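Local coordinates for protein Methylcobalamin\: coenzyme M methyltransferase (Methanosarcina mazei, PDB 4AY7) that transfers the methyl group of a methylated corrinoid to coenzyme M in methanogenesis, as a zinc-dependent methyltransferase with a TIM-barrel fold, at residues L185-N197 with F227-N240. Residues are numbered along the deposited sequence; the frame is centred on the assembly and turned at random.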
ATOM      1  N   LEU A 185      -7.130  -8.694  16.307  1.00 21.41           N
ATOM      2  CA  LEU A 185      -6.264  -7.571  16.016  1.00 21.04           C
ATOM      3  C   LEU A 185      -4.868  -7.832  16.512  1.00 21.38           C
ATOM      4  O   LEU A 185      -3.932  -7.634  15.776  1.00 21.03           O
ATOM      5  CB  LEU A 185      -6.828  -6.311  16.654  1.00 21.27           C
ATOM      6  CG  LEU A 185      -8.091  -5.807  15.942  1.00 21.35           C
ATOM      7  CD1 LEU A 185      -8.792  -4.721  16.769  1.00 21.99           C
ATOM      8  CD2 LEU A 185      -7.702  -5.223  14.591  1.00 20.79           C
ATOM      9  N   ASP A 186      -4.708  -8.416  17.695  1.00 22.06           N
ATOM     10  CA  ASP A 186      -3.387  -8.709  18.189  1.00 23.14           C
ATOM     11  C   ASP A 186      -2.645  -9.760  17.402  1.00 22.57           C
ATOM     12  O   ASP A 186      -1.454  -9.595  17.123  1.00 23.48           O
ATOM     13  CB  ASP A 186      -3.426  -9.076  19.711  1.00 25.73           C
ATOM     14  CG  ASP A 186      -3.755  -7.817  20.611  1.00 28.16           C
ATOM     15  OD1 ASP A 186      -3.707  -6.662  20.096  1.00 30.99           O
ATOM     16  OD2 ASP A 186      -4.111  -8.015  21.789  1.00 29.78           O
ATOM     17  N   ILE A 187      -3.311 -10.856  17.035  1.00 22.44           N
ATOM     18  CA  ILE A 187      -2.680 -11.869  16.197  1.00 21.93           C
ATOM     19  C   ILE A 187      -2.348 -11.273  14.822  1.00 21.05           C
ATOM     20  O   ILE A 187      -1.224 -11.481  14.315  1.00 20.41           O
ATOM     21  CB  ILE A 187      -3.596 -13.082  15.978  1.00 22.33           C
ATOM     22  CG1 ILE A 187      -3.880 -13.792  17.329  1.00 23.87           C
ATOM     23  CG2 ILE A 187      -2.984 -14.046  14.987  1.00 22.37           C
ATOM     24  CD1 ILE A 187      -5.158 -14.602  17.361  1.00 23.59           C
ATOM     25  N   ALA A 188      -3.324 -10.556  14.206  1.00 19.89           N
ATOM     26  CA  ALA A 188      -3.098  -9.894  12.912  1.00 19.84           C
ATOM     27  C   ALA A 188      -1.904  -8.947  12.981  1.00 19.48           C
ATOM     28  O   ALA A 188      -1.107  -8.968  12.050  1.00 18.91           O
ATOM     29  CB  ALA A 188      -4.353  -9.114  12.431  1.00 18.89           C
ATOM     30  N   THR A 189      -1.722  -8.181  14.092  1.00 19.80           N
ATOM     31  CA  THR A 189      -0.640  -7.194  14.150  1.00 20.49           C
ATOM     32  C   THR A 189       0.705  -7.894  14.248  1.00 21.30           C
ATOM     33  O   THR A 189       1.653  -7.499  13.558  1.00 20.87           O
ATOM     34  CB  THR A 189      -0.875  -6.174  15.276  1.00 20.87           C
ATOM     35  OG1 THR A 189      -2.142  -5.581  15.019  1.00 20.98           O
ATOM     36  CG2 THR A 189       0.202  -5.070  15.392  1.00 20.45           C
ATOM     37  N   GLU A 190       0.741  -8.974  15.024  1.00 21.99           N
ATOM     38  CA  GLU A 190       1.936  -9.726  15.201  1.00 23.68           C
ATOM     39  C   GLU A 190       2.395 -10.299  13.846  1.00 21.62           C
ATOM     40  O   GLU A 190       3.560 -10.263  13.506  1.00 20.16           O
ATOM     41  CB  GLU A 190       1.661 -10.849  16.208  1.00 28.26           C
ATOM     42  CG  GLU A 190       2.780 -11.831  16.463  1.00 32.05           C
ATOM     43  CD  GLU A 190       2.375 -12.912  17.507  1.00 39.49           C
ATOM     44  OE1 GLU A 190       1.697 -12.551  18.531  1.00 44.45           O
ATOM     45  OE2 GLU A 190       2.737 -14.127  17.312  1.00 43.37           O
ATOM     46  N   ALA A 191       1.472 -10.929  13.151  1.00 20.69           N
ATOM     47  CA  ALA A 191       1.778 -11.550  11.844  1.00 19.82           C
ATOM     48  C   ALA A 191       2.245 -10.450  10.895  1.00 19.02           C
ATOM     49  O   ALA A 191       3.170 -10.639  10.108  1.00 18.93           O
ATOM     50  CB  ALA A 191       0.538 -12.297  11.245  1.00 18.70           C
ATOM     51  N   SER A 192       1.578  -9.318  10.931  1.00 18.89           N
ATOM     52  CA  SER A 192       1.897  -8.182  10.012  1.00 18.39           C
ATOM     53  C   SER A 192       3.331  -7.704  10.198  1.00 18.33           C
ATOM     54  O   SER A 192       4.055  -7.486   9.238  1.00 17.57           O
ATOM     55  CB  SER A 192       0.877  -7.029  10.225  1.00 19.08           C
ATOM     56  OG  SER A 192      -0.373  -7.421   9.615  1.00 19.73           O
ATOM     57  N   ILE A 193       3.757  -7.599  11.446  1.00 18.68           N
ATOM     58  CA  ILE A 193       5.084  -7.063  11.743  1.00 18.86           C
ATOM     59  C   ILE A 193       6.128  -8.072  11.256  1.00 19.03           C
ATOM     60  O   ILE A 193       7.159  -7.702  10.626  1.00 19.57           O
ATOM     61  CB  ILE A 193       5.211  -6.838  13.259  1.00 19.37           C
ATOM     62  CG1 ILE A 193       4.355  -5.668  13.628  1.00 19.64           C
ATOM     63  CG2 ILE A 193       6.659  -6.728  13.661  1.00 19.54           C
ATOM     64  CD1 ILE A 193       4.148  -5.549  15.110  1.00 20.44           C
ATOM     65  N   ILE A 194       5.860  -9.344  11.517  1.00 18.99           N
ATOM     66  CA  ILE A 194       6.780 -10.418  11.090  1.00 19.06           C
ATOM     67  C   ILE A 194       7.005 -10.368   9.564  1.00 18.65           C
ATOM     68  O   ILE A 194       8.133 -10.474   9.082  1.00 18.86           O
ATOM     69  CB  ILE A 194       6.309 -11.810  11.512  1.00 19.47           C
ATOM     70  CG1 ILE A 194       6.396 -11.982  13.054  1.00 19.96           C
ATOM     71  CG2 ILE A 194       7.118 -12.910  10.769  1.00 19.96           C
ATOM     72  CD1 ILE A 194       5.577 -13.108  13.673  1.00 20.21           C
ATOM     73  N   TYR A 195       5.926 -10.298   8.816  1.00 17.84           N
ATOM     74  CA  TYR A 195       6.011 -10.289   7.322  1.00 17.81           C
ATOM     75  C   TYR A 195       6.668  -9.016   6.828  1.00 17.78           C
ATOM     76  O   TYR A 195       7.574  -9.044   5.988  1.00 18.81           O
ATOM     77  CB  TYR A 195       4.613 -10.398   6.755  1.00 17.43           C
ATOM     78  CG  TYR A 195       4.507 -10.332   5.227  1.00 17.45           C
ATOM     79  CD1 TYR A 195       5.462 -10.917   4.404  1.00 17.71           C
ATOM     80  CD2 TYR A 195       3.442  -9.693   4.626  1.00 17.31           C
ATOM     81  CE1 TYR A 195       5.365 -10.866   3.013  1.00 17.99           C
ATOM     82  CE2 TYR A 195       3.274  -9.680   3.222  1.00 17.68           C
ATOM     83  CZ  TYR A 195       4.265 -10.256   2.422  1.00 18.00           C
ATOM     84  OH  TYR A 195       4.181 -10.207   1.062  1.00 18.34           O
ATOM     85  N   ALA A 196       6.246  -7.885   7.378  1.00 17.48           N
ATOM     86  CA  ALA A 196       6.849  -6.578   7.006  1.00 17.24           C
ATOM     87  C   ALA A 196       8.386  -6.582   7.199  1.00 17.94           C
ATOM     88  O   ALA A 196       9.119  -6.243   6.293  1.00 18.04           O
ATOM     89  CB  ALA A 196       6.199  -5.448   7.823  1.00 16.79           C
ATOM     90  N   ASN A 197       8.868  -6.987   8.372  1.00 18.39           N
ATOM     91  CA  ASN A 197      10.273  -7.106   8.588  1.00 19.07           C
ATOM     92  C   ASN A 197      11.006  -8.036   7.708  1.00 19.99           C
ATOM     93  O   ASN A 197      12.190  -7.799   7.375  1.00 20.64           O
ATOM     94  CB  ASN A 197      10.603  -7.321  10.092  1.00 19.89           C
ATOM     95  CG  ASN A 197      10.396  -6.061  10.945  1.00 20.14           C
ATOM     96  OD1 ASN A 197      10.641  -4.989  10.492  1.00 19.75           O
ATOM     97  ND2 ASN A 197       9.932  -6.216  12.188  1.00 20.94           N
ATOM     98  N   PHE A 227      -9.916   1.037  19.165  1.00 23.14           N
ATOM     99  CA  PHE A 227      -9.274  -0.281  18.907  1.00 22.64           C
ATOM    100  C   PHE A 227      -8.181  -0.382  17.852  1.00 21.88           C
ATOM    101  O   PHE A 227      -7.252  -1.197  17.992  1.00 21.54           O
ATOM    102  CB  PHE A 227     -10.303  -1.342  18.503  1.00 23.09           C
ATOM    103  CG  PHE A 227     -11.467  -1.469  19.447  1.00 23.50           C
ATOM    104  CD1 PHE A 227     -11.305  -2.030  20.678  1.00 24.22           C
ATOM    105  CD2 PHE A 227     -12.735  -1.032  19.063  1.00 23.97           C
ATOM    106  CE1 PHE A 227     -12.390  -2.134  21.531  1.00 25.00           C
ATOM    107  CE2 PHE A 227     -13.812  -1.104  19.916  1.00 24.78           C
ATOM    108  CZ  PHE A 227     -13.647  -1.663  21.138  1.00 25.29           C
ATOM    109  N   LEU A 228      -8.292   0.428  16.799  1.00 21.62           N
ATOM    110  CA  LEU A 228      -7.448   0.254  15.596  1.00 20.60           C
ATOM    111  C   LEU A 228      -6.162   1.018  15.704  1.00 20.90           C
ATOM    112  O   LEU A 228      -5.103   0.488  15.387  1.00 21.98           O
ATOM    113  CB  LEU A 228      -8.255   0.613  14.380  1.00 20.47           C
ATOM    114  CG  LEU A 228      -9.630  -0.062  14.219  1.00 20.68           C
ATOM    115  CD1 LEU A 228     -10.269   0.292  12.840  1.00 20.42           C
ATOM    116  CD2 LEU A 228      -9.570  -1.608  14.465  1.00 20.77           C
ATOM    117  N   LYS A 229      -6.224   2.262  16.191  1.00 21.87           N
ATOM    118  CA  LYS A 229      -5.066   3.147  16.260  1.00 21.99           C
ATOM    119  C   LYS A 229      -3.887   2.485  16.982  1.00 21.24           C
ATOM    120  O   LYS A 229      -2.762   2.535  16.491  1.00 21.01           O
ATOM    121  CB  LYS A 229      -5.470   4.436  16.984  1.00 24.68           C
ATOM    122  CG  LYS A 229      -4.439   5.517  16.958  1.00 26.40           C
ATOM    123  CD  LYS A 229      -5.084   6.820  17.445  1.00 29.52           C
ATOM    124  CE  LYS A 229      -4.069   7.783  17.973  1.00 32.92           C
ATOM    125  NZ  LYS A 229      -4.570   9.220  17.983  1.00 37.13           N
ATOM    126  N   SER A 230      -4.163   1.848  18.121  1.00 20.81           N
ATOM    127  CA  SER A 230      -3.076   1.230  18.895  1.00 21.56           C
ATOM    128  C   SER A 230      -2.340   0.129  18.176  1.00 21.58           C
ATOM    129  O   SER A 230      -1.095   0.025  18.328  1.00 21.92           O
ATOM    130  CB  SER A 230      -3.518   0.752  20.311  1.00 22.02           C
ATOM    131  OG  SER A 230      -4.478  -0.280  20.155  1.00 22.22           O
ATOM    132  N   ARG A 231      -3.054  -0.649  17.338  1.00 21.21           N
ATOM    133  CA  ARG A 231      -2.381  -1.650  16.593  1.00 21.42           C
ATOM    134  C   ARG A 231      -1.570  -1.071  15.477  1.00 20.33           C
ATOM    135  O   ARG A 231      -0.458  -1.528  15.208  1.00 20.06           O
ATOM    136  CB  ARG A 231      -3.355  -2.765  16.086  1.00 21.63           C
ATOM    137  CG  ARG A 231      -3.817  -3.744  17.167  1.00 22.41           C
ATOM    138  CD  ARG A 231      -4.981  -3.237  18.039  1.00 23.08           C
ATOM    139  NE  ARG A 231      -5.208  -4.130  19.173  1.00 23.69           N
ATOM    140  CZ  ARG A 231      -6.084  -3.945  20.144  1.00 25.11           C
ATOM    141  NH1 ARG A 231      -6.854  -2.881  20.206  1.00 24.84           N
ATOM    142  NH2 ARG A 231      -6.097  -4.826  21.158  1.00 25.81           N
ATOM    143  N   LEU A 232      -2.132  -0.102  14.771  1.00 20.20           N
ATOM    144  CA  LEU A 232      -1.352   0.606  13.691  1.00 20.04           C
ATOM    145  C   LEU A 232      -0.088   1.280  14.253  1.00 20.54           C
ATOM    146  O   LEU A 232       0.993   1.113  13.668  1.00 19.41           O
ATOM    147  CB  LEU A 232      -2.248   1.614  13.003  1.00 19.44           C
ATOM    148  CG  LEU A 232      -3.368   0.982  12.185  1.00 19.79           C
ATOM    149  CD1 LEU A 232      -4.474   1.992  11.784  1.00 19.60           C
ATOM    150  CD2 LEU A 232      -2.813   0.300  10.920  1.00 19.55           C
ATOM    151  N   GLN A 233      -0.206   1.939  15.430  1.00 21.09           N
ATOM    152  CA  GLN A 233       0.962   2.428  16.189  1.00 21.92           C
ATOM    153  C   GLN A 233       1.987   1.345  16.496  1.00 21.82           C
ATOM    154  O   GLN A 233       3.196   1.569  16.310  1.00 20.77           O
ATOM    155  CB  GLN A 233       0.532   3.064  17.501  1.00 23.27           C
ATOM    156  CG  GLN A 233      -0.095   4.411  17.251  1.00 24.12           C
ATOM    157  CD  GLN A 233      -0.763   5.033  18.483  1.00 26.43           C
ATOM    158  OE1 GLN A 233      -1.282   4.334  19.344  1.00 29.69           O
ATOM    159  NE2 GLN A 233      -0.793   6.344  18.530  1.00 27.02           N
ATOM    160  N   LYS A 234       1.514   0.159  16.887  1.00 22.57           N
ATOM    161  CA  LYS A 234       2.441  -0.925  17.209  1.00 23.31           C
ATOM    162  C   LYS A 234       3.140  -1.407  15.965  1.00 22.22           C
ATOM    163  O   LYS A 234       4.351  -1.724  15.986  1.00 21.61           O
ATOM    164  CB  LYS A 234       1.731  -2.066  17.877  1.00 25.47           C
ATOM    165  CG  LYS A 234       2.650  -3.167  18.359  1.00 29.09           C
ATOM    166  CD  LYS A 234       1.786  -4.285  18.925  1.00 32.57           C
ATOM    167  CE  LYS A 234       2.612  -5.379  19.595  1.00 36.71           C
ATOM    168  NZ  LYS A 234       3.619  -4.733  20.502  1.00 43.48           N
ATOM    169  N   PHE A 235       2.380  -1.505  14.855  1.00 21.04           N
ATOM    170  CA  PHE A 235       3.024  -1.873  13.603  1.00 20.29           C
ATOM    171  C   PHE A 235       4.146  -0.918  13.206  1.00 20.72           C
ATOM    172  O   PHE A 235       5.286  -1.347  12.897  1.00 21.37           O
ATOM    173  CB  PHE A 235       1.960  -1.885  12.489  1.00 19.61           C
ATOM    174  CG  PHE A 235       2.500  -2.261  11.149  1.00 18.99           C
ATOM    175  CD1 PHE A 235       2.975  -1.314  10.300  1.00 18.85           C
ATOM    176  CD2 PHE A 235       2.495  -3.615  10.741  1.00 19.29           C
ATOM    177  CE1 PHE A 235       3.455  -1.649   9.037  1.00 18.72           C
ATOM    178  CE2 PHE A 235       2.996  -3.973   9.505  1.00 19.10           C
ATOM    179  CZ  PHE A 235       3.497  -2.970   8.650  1.00 18.73           C
ATOM    180  N   ALA A 236       3.827   0.380  13.175  1.00 20.24           N
ATOM    181  CA  ALA A 236       4.769   1.403  12.674  1.00 21.20           C
ATOM    182  C   ALA A 236       5.967   1.410  13.572  1.00 22.36           C
ATOM    183  O   ALA A 236       7.103   1.471  13.101  1.00 22.13           O
ATOM    184  CB  ALA A 236       4.155   2.771  12.671  1.00 21.01           C
ATOM    185  N   SER A 237       5.734   1.222  14.868  1.00 22.35           N
ATOM    186  CA  SER A 237       6.894   1.245  15.767  1.00 24.66           C
ATOM    187  C   SER A 237       7.787   0.011  15.713  1.00 23.88           C
ATOM    188  O   SER A 237       8.938   0.055  16.137  1.00 24.14           O
ATOM    189  CB  SER A 237       6.463   1.607  17.180  1.00 27.47           C
ATOM    190  OG  SER A 237       5.815   0.501  17.768  1.00 29.73           O
ATOM    191  N   SER A 238       7.237  -1.122  15.290  1.00 22.70           N
ATOM    192  CA  SER A 238       7.965  -2.384  15.323  1.00 22.51           C
ATOM    193  C   SER A 238       8.642  -2.779  14.008  1.00 21.99           C
ATOM    194  O   SER A 238       9.423  -3.747  13.953  1.00 22.06           O
ATOM    195  CB  SER A 238       6.980  -3.463  15.710  1.00 22.67           C
ATOM    196  OG  SER A 238       6.275  -3.143  16.934  1.00 23.61           O
ATOM    197  N   VAL A 239       8.231  -2.124  12.940  1.00 21.74           N
ATOM    198  CA  VAL A 239       8.737  -2.384  11.592  1.00 21.63           C
ATOM    199  C   VAL A 239       9.989  -1.551  11.336  1.00 22.67           C
ATOM    200  O   VAL A 239       9.994  -0.317  11.523  1.00 22.07           O
ATOM    201  CB  VAL A 239       7.654  -2.091  10.561  1.00 21.49           C
ATOM    202  CG1 VAL A 239       8.191  -2.180   9.128  1.00 20.58           C
ATOM    203  CG2 VAL A 239       6.547  -3.126  10.721  1.00 22.23           C
ATOM    204  N   ASN A 240      11.027  -2.234  10.885  1.00 23.72           N
ATOM    205  CA  ASN A 240      12.385  -1.686  10.778  1.00 24.89           C
ATOM    206  C   ASN A 240      12.653  -0.945   9.471  1.00 24.24           C
ATOM    207  O   ASN A 240      13.667  -1.134   8.838  1.00 23.78           O
ATOM    208  CB  ASN A 240      13.389  -2.835  11.043  1.00 27.18           C
ATOM    209  CG  ASN A 240      13.238  -3.343  12.481  1.00 28.40           C
ATOM    210  OD1 ASN A 240      13.159  -2.539  13.373  1.00 34.52           O
ATOM    211  ND2 ASN A 240      13.095  -4.590  12.676  1.00 32.76           N
TER
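F235 packs its ring against S192, I193 and A196 in the tight, inward-facing part of this helix pair. Its CG stands anti to the backbone N (chi1 -180°), which swings the ring out across its own helix axis to lie beside S192 and A196, with V239 CG2 over one face, above its centre. S192 CB comes within 3.8 Å of F235 CE2, while S192 O lies at the ring edge; A196 CB touches both F235 CZ and, at 3.7 Å, V239 CG2. I193 CD1 rests on S238 CB at 3.6 Å, at the margin of this apolar patch. M154 and I209, from strands 150-155 and 206-210, close over F235 from the barrel side. Helices 178-202 and 221-238 are successive outer helices of the TIM barrel, joined through strand 206-210; the segments run nearly parallel, 23° apart with axes 9.6 Å from each other, and T189 OG1 nestles against R231 CB and CG. The solvent side is looser and more polar: exposed K234 only brushes T189 CG2 with its CD, at 4.0 Å. Buried R231 turns at chi2 (82°), bringing its guanidinium to the exposed D186, whose OD1 it grips side-on through NE (3.1 Å) and NH2, both from one face of the carboxylate, while NH1 bonds F227 O and NH2 also pairs with E182. A methionine in its place would probably leave D186 and E182 without their shared positive mate and F227 O without this donor. At the far end N197 clasps the chain as it leaves the helix: ND2 donates almost straight to S238 O at 3.1 Å, and OD1 accepts exposed N240's N at 2.8 Å in its carbonyl plane.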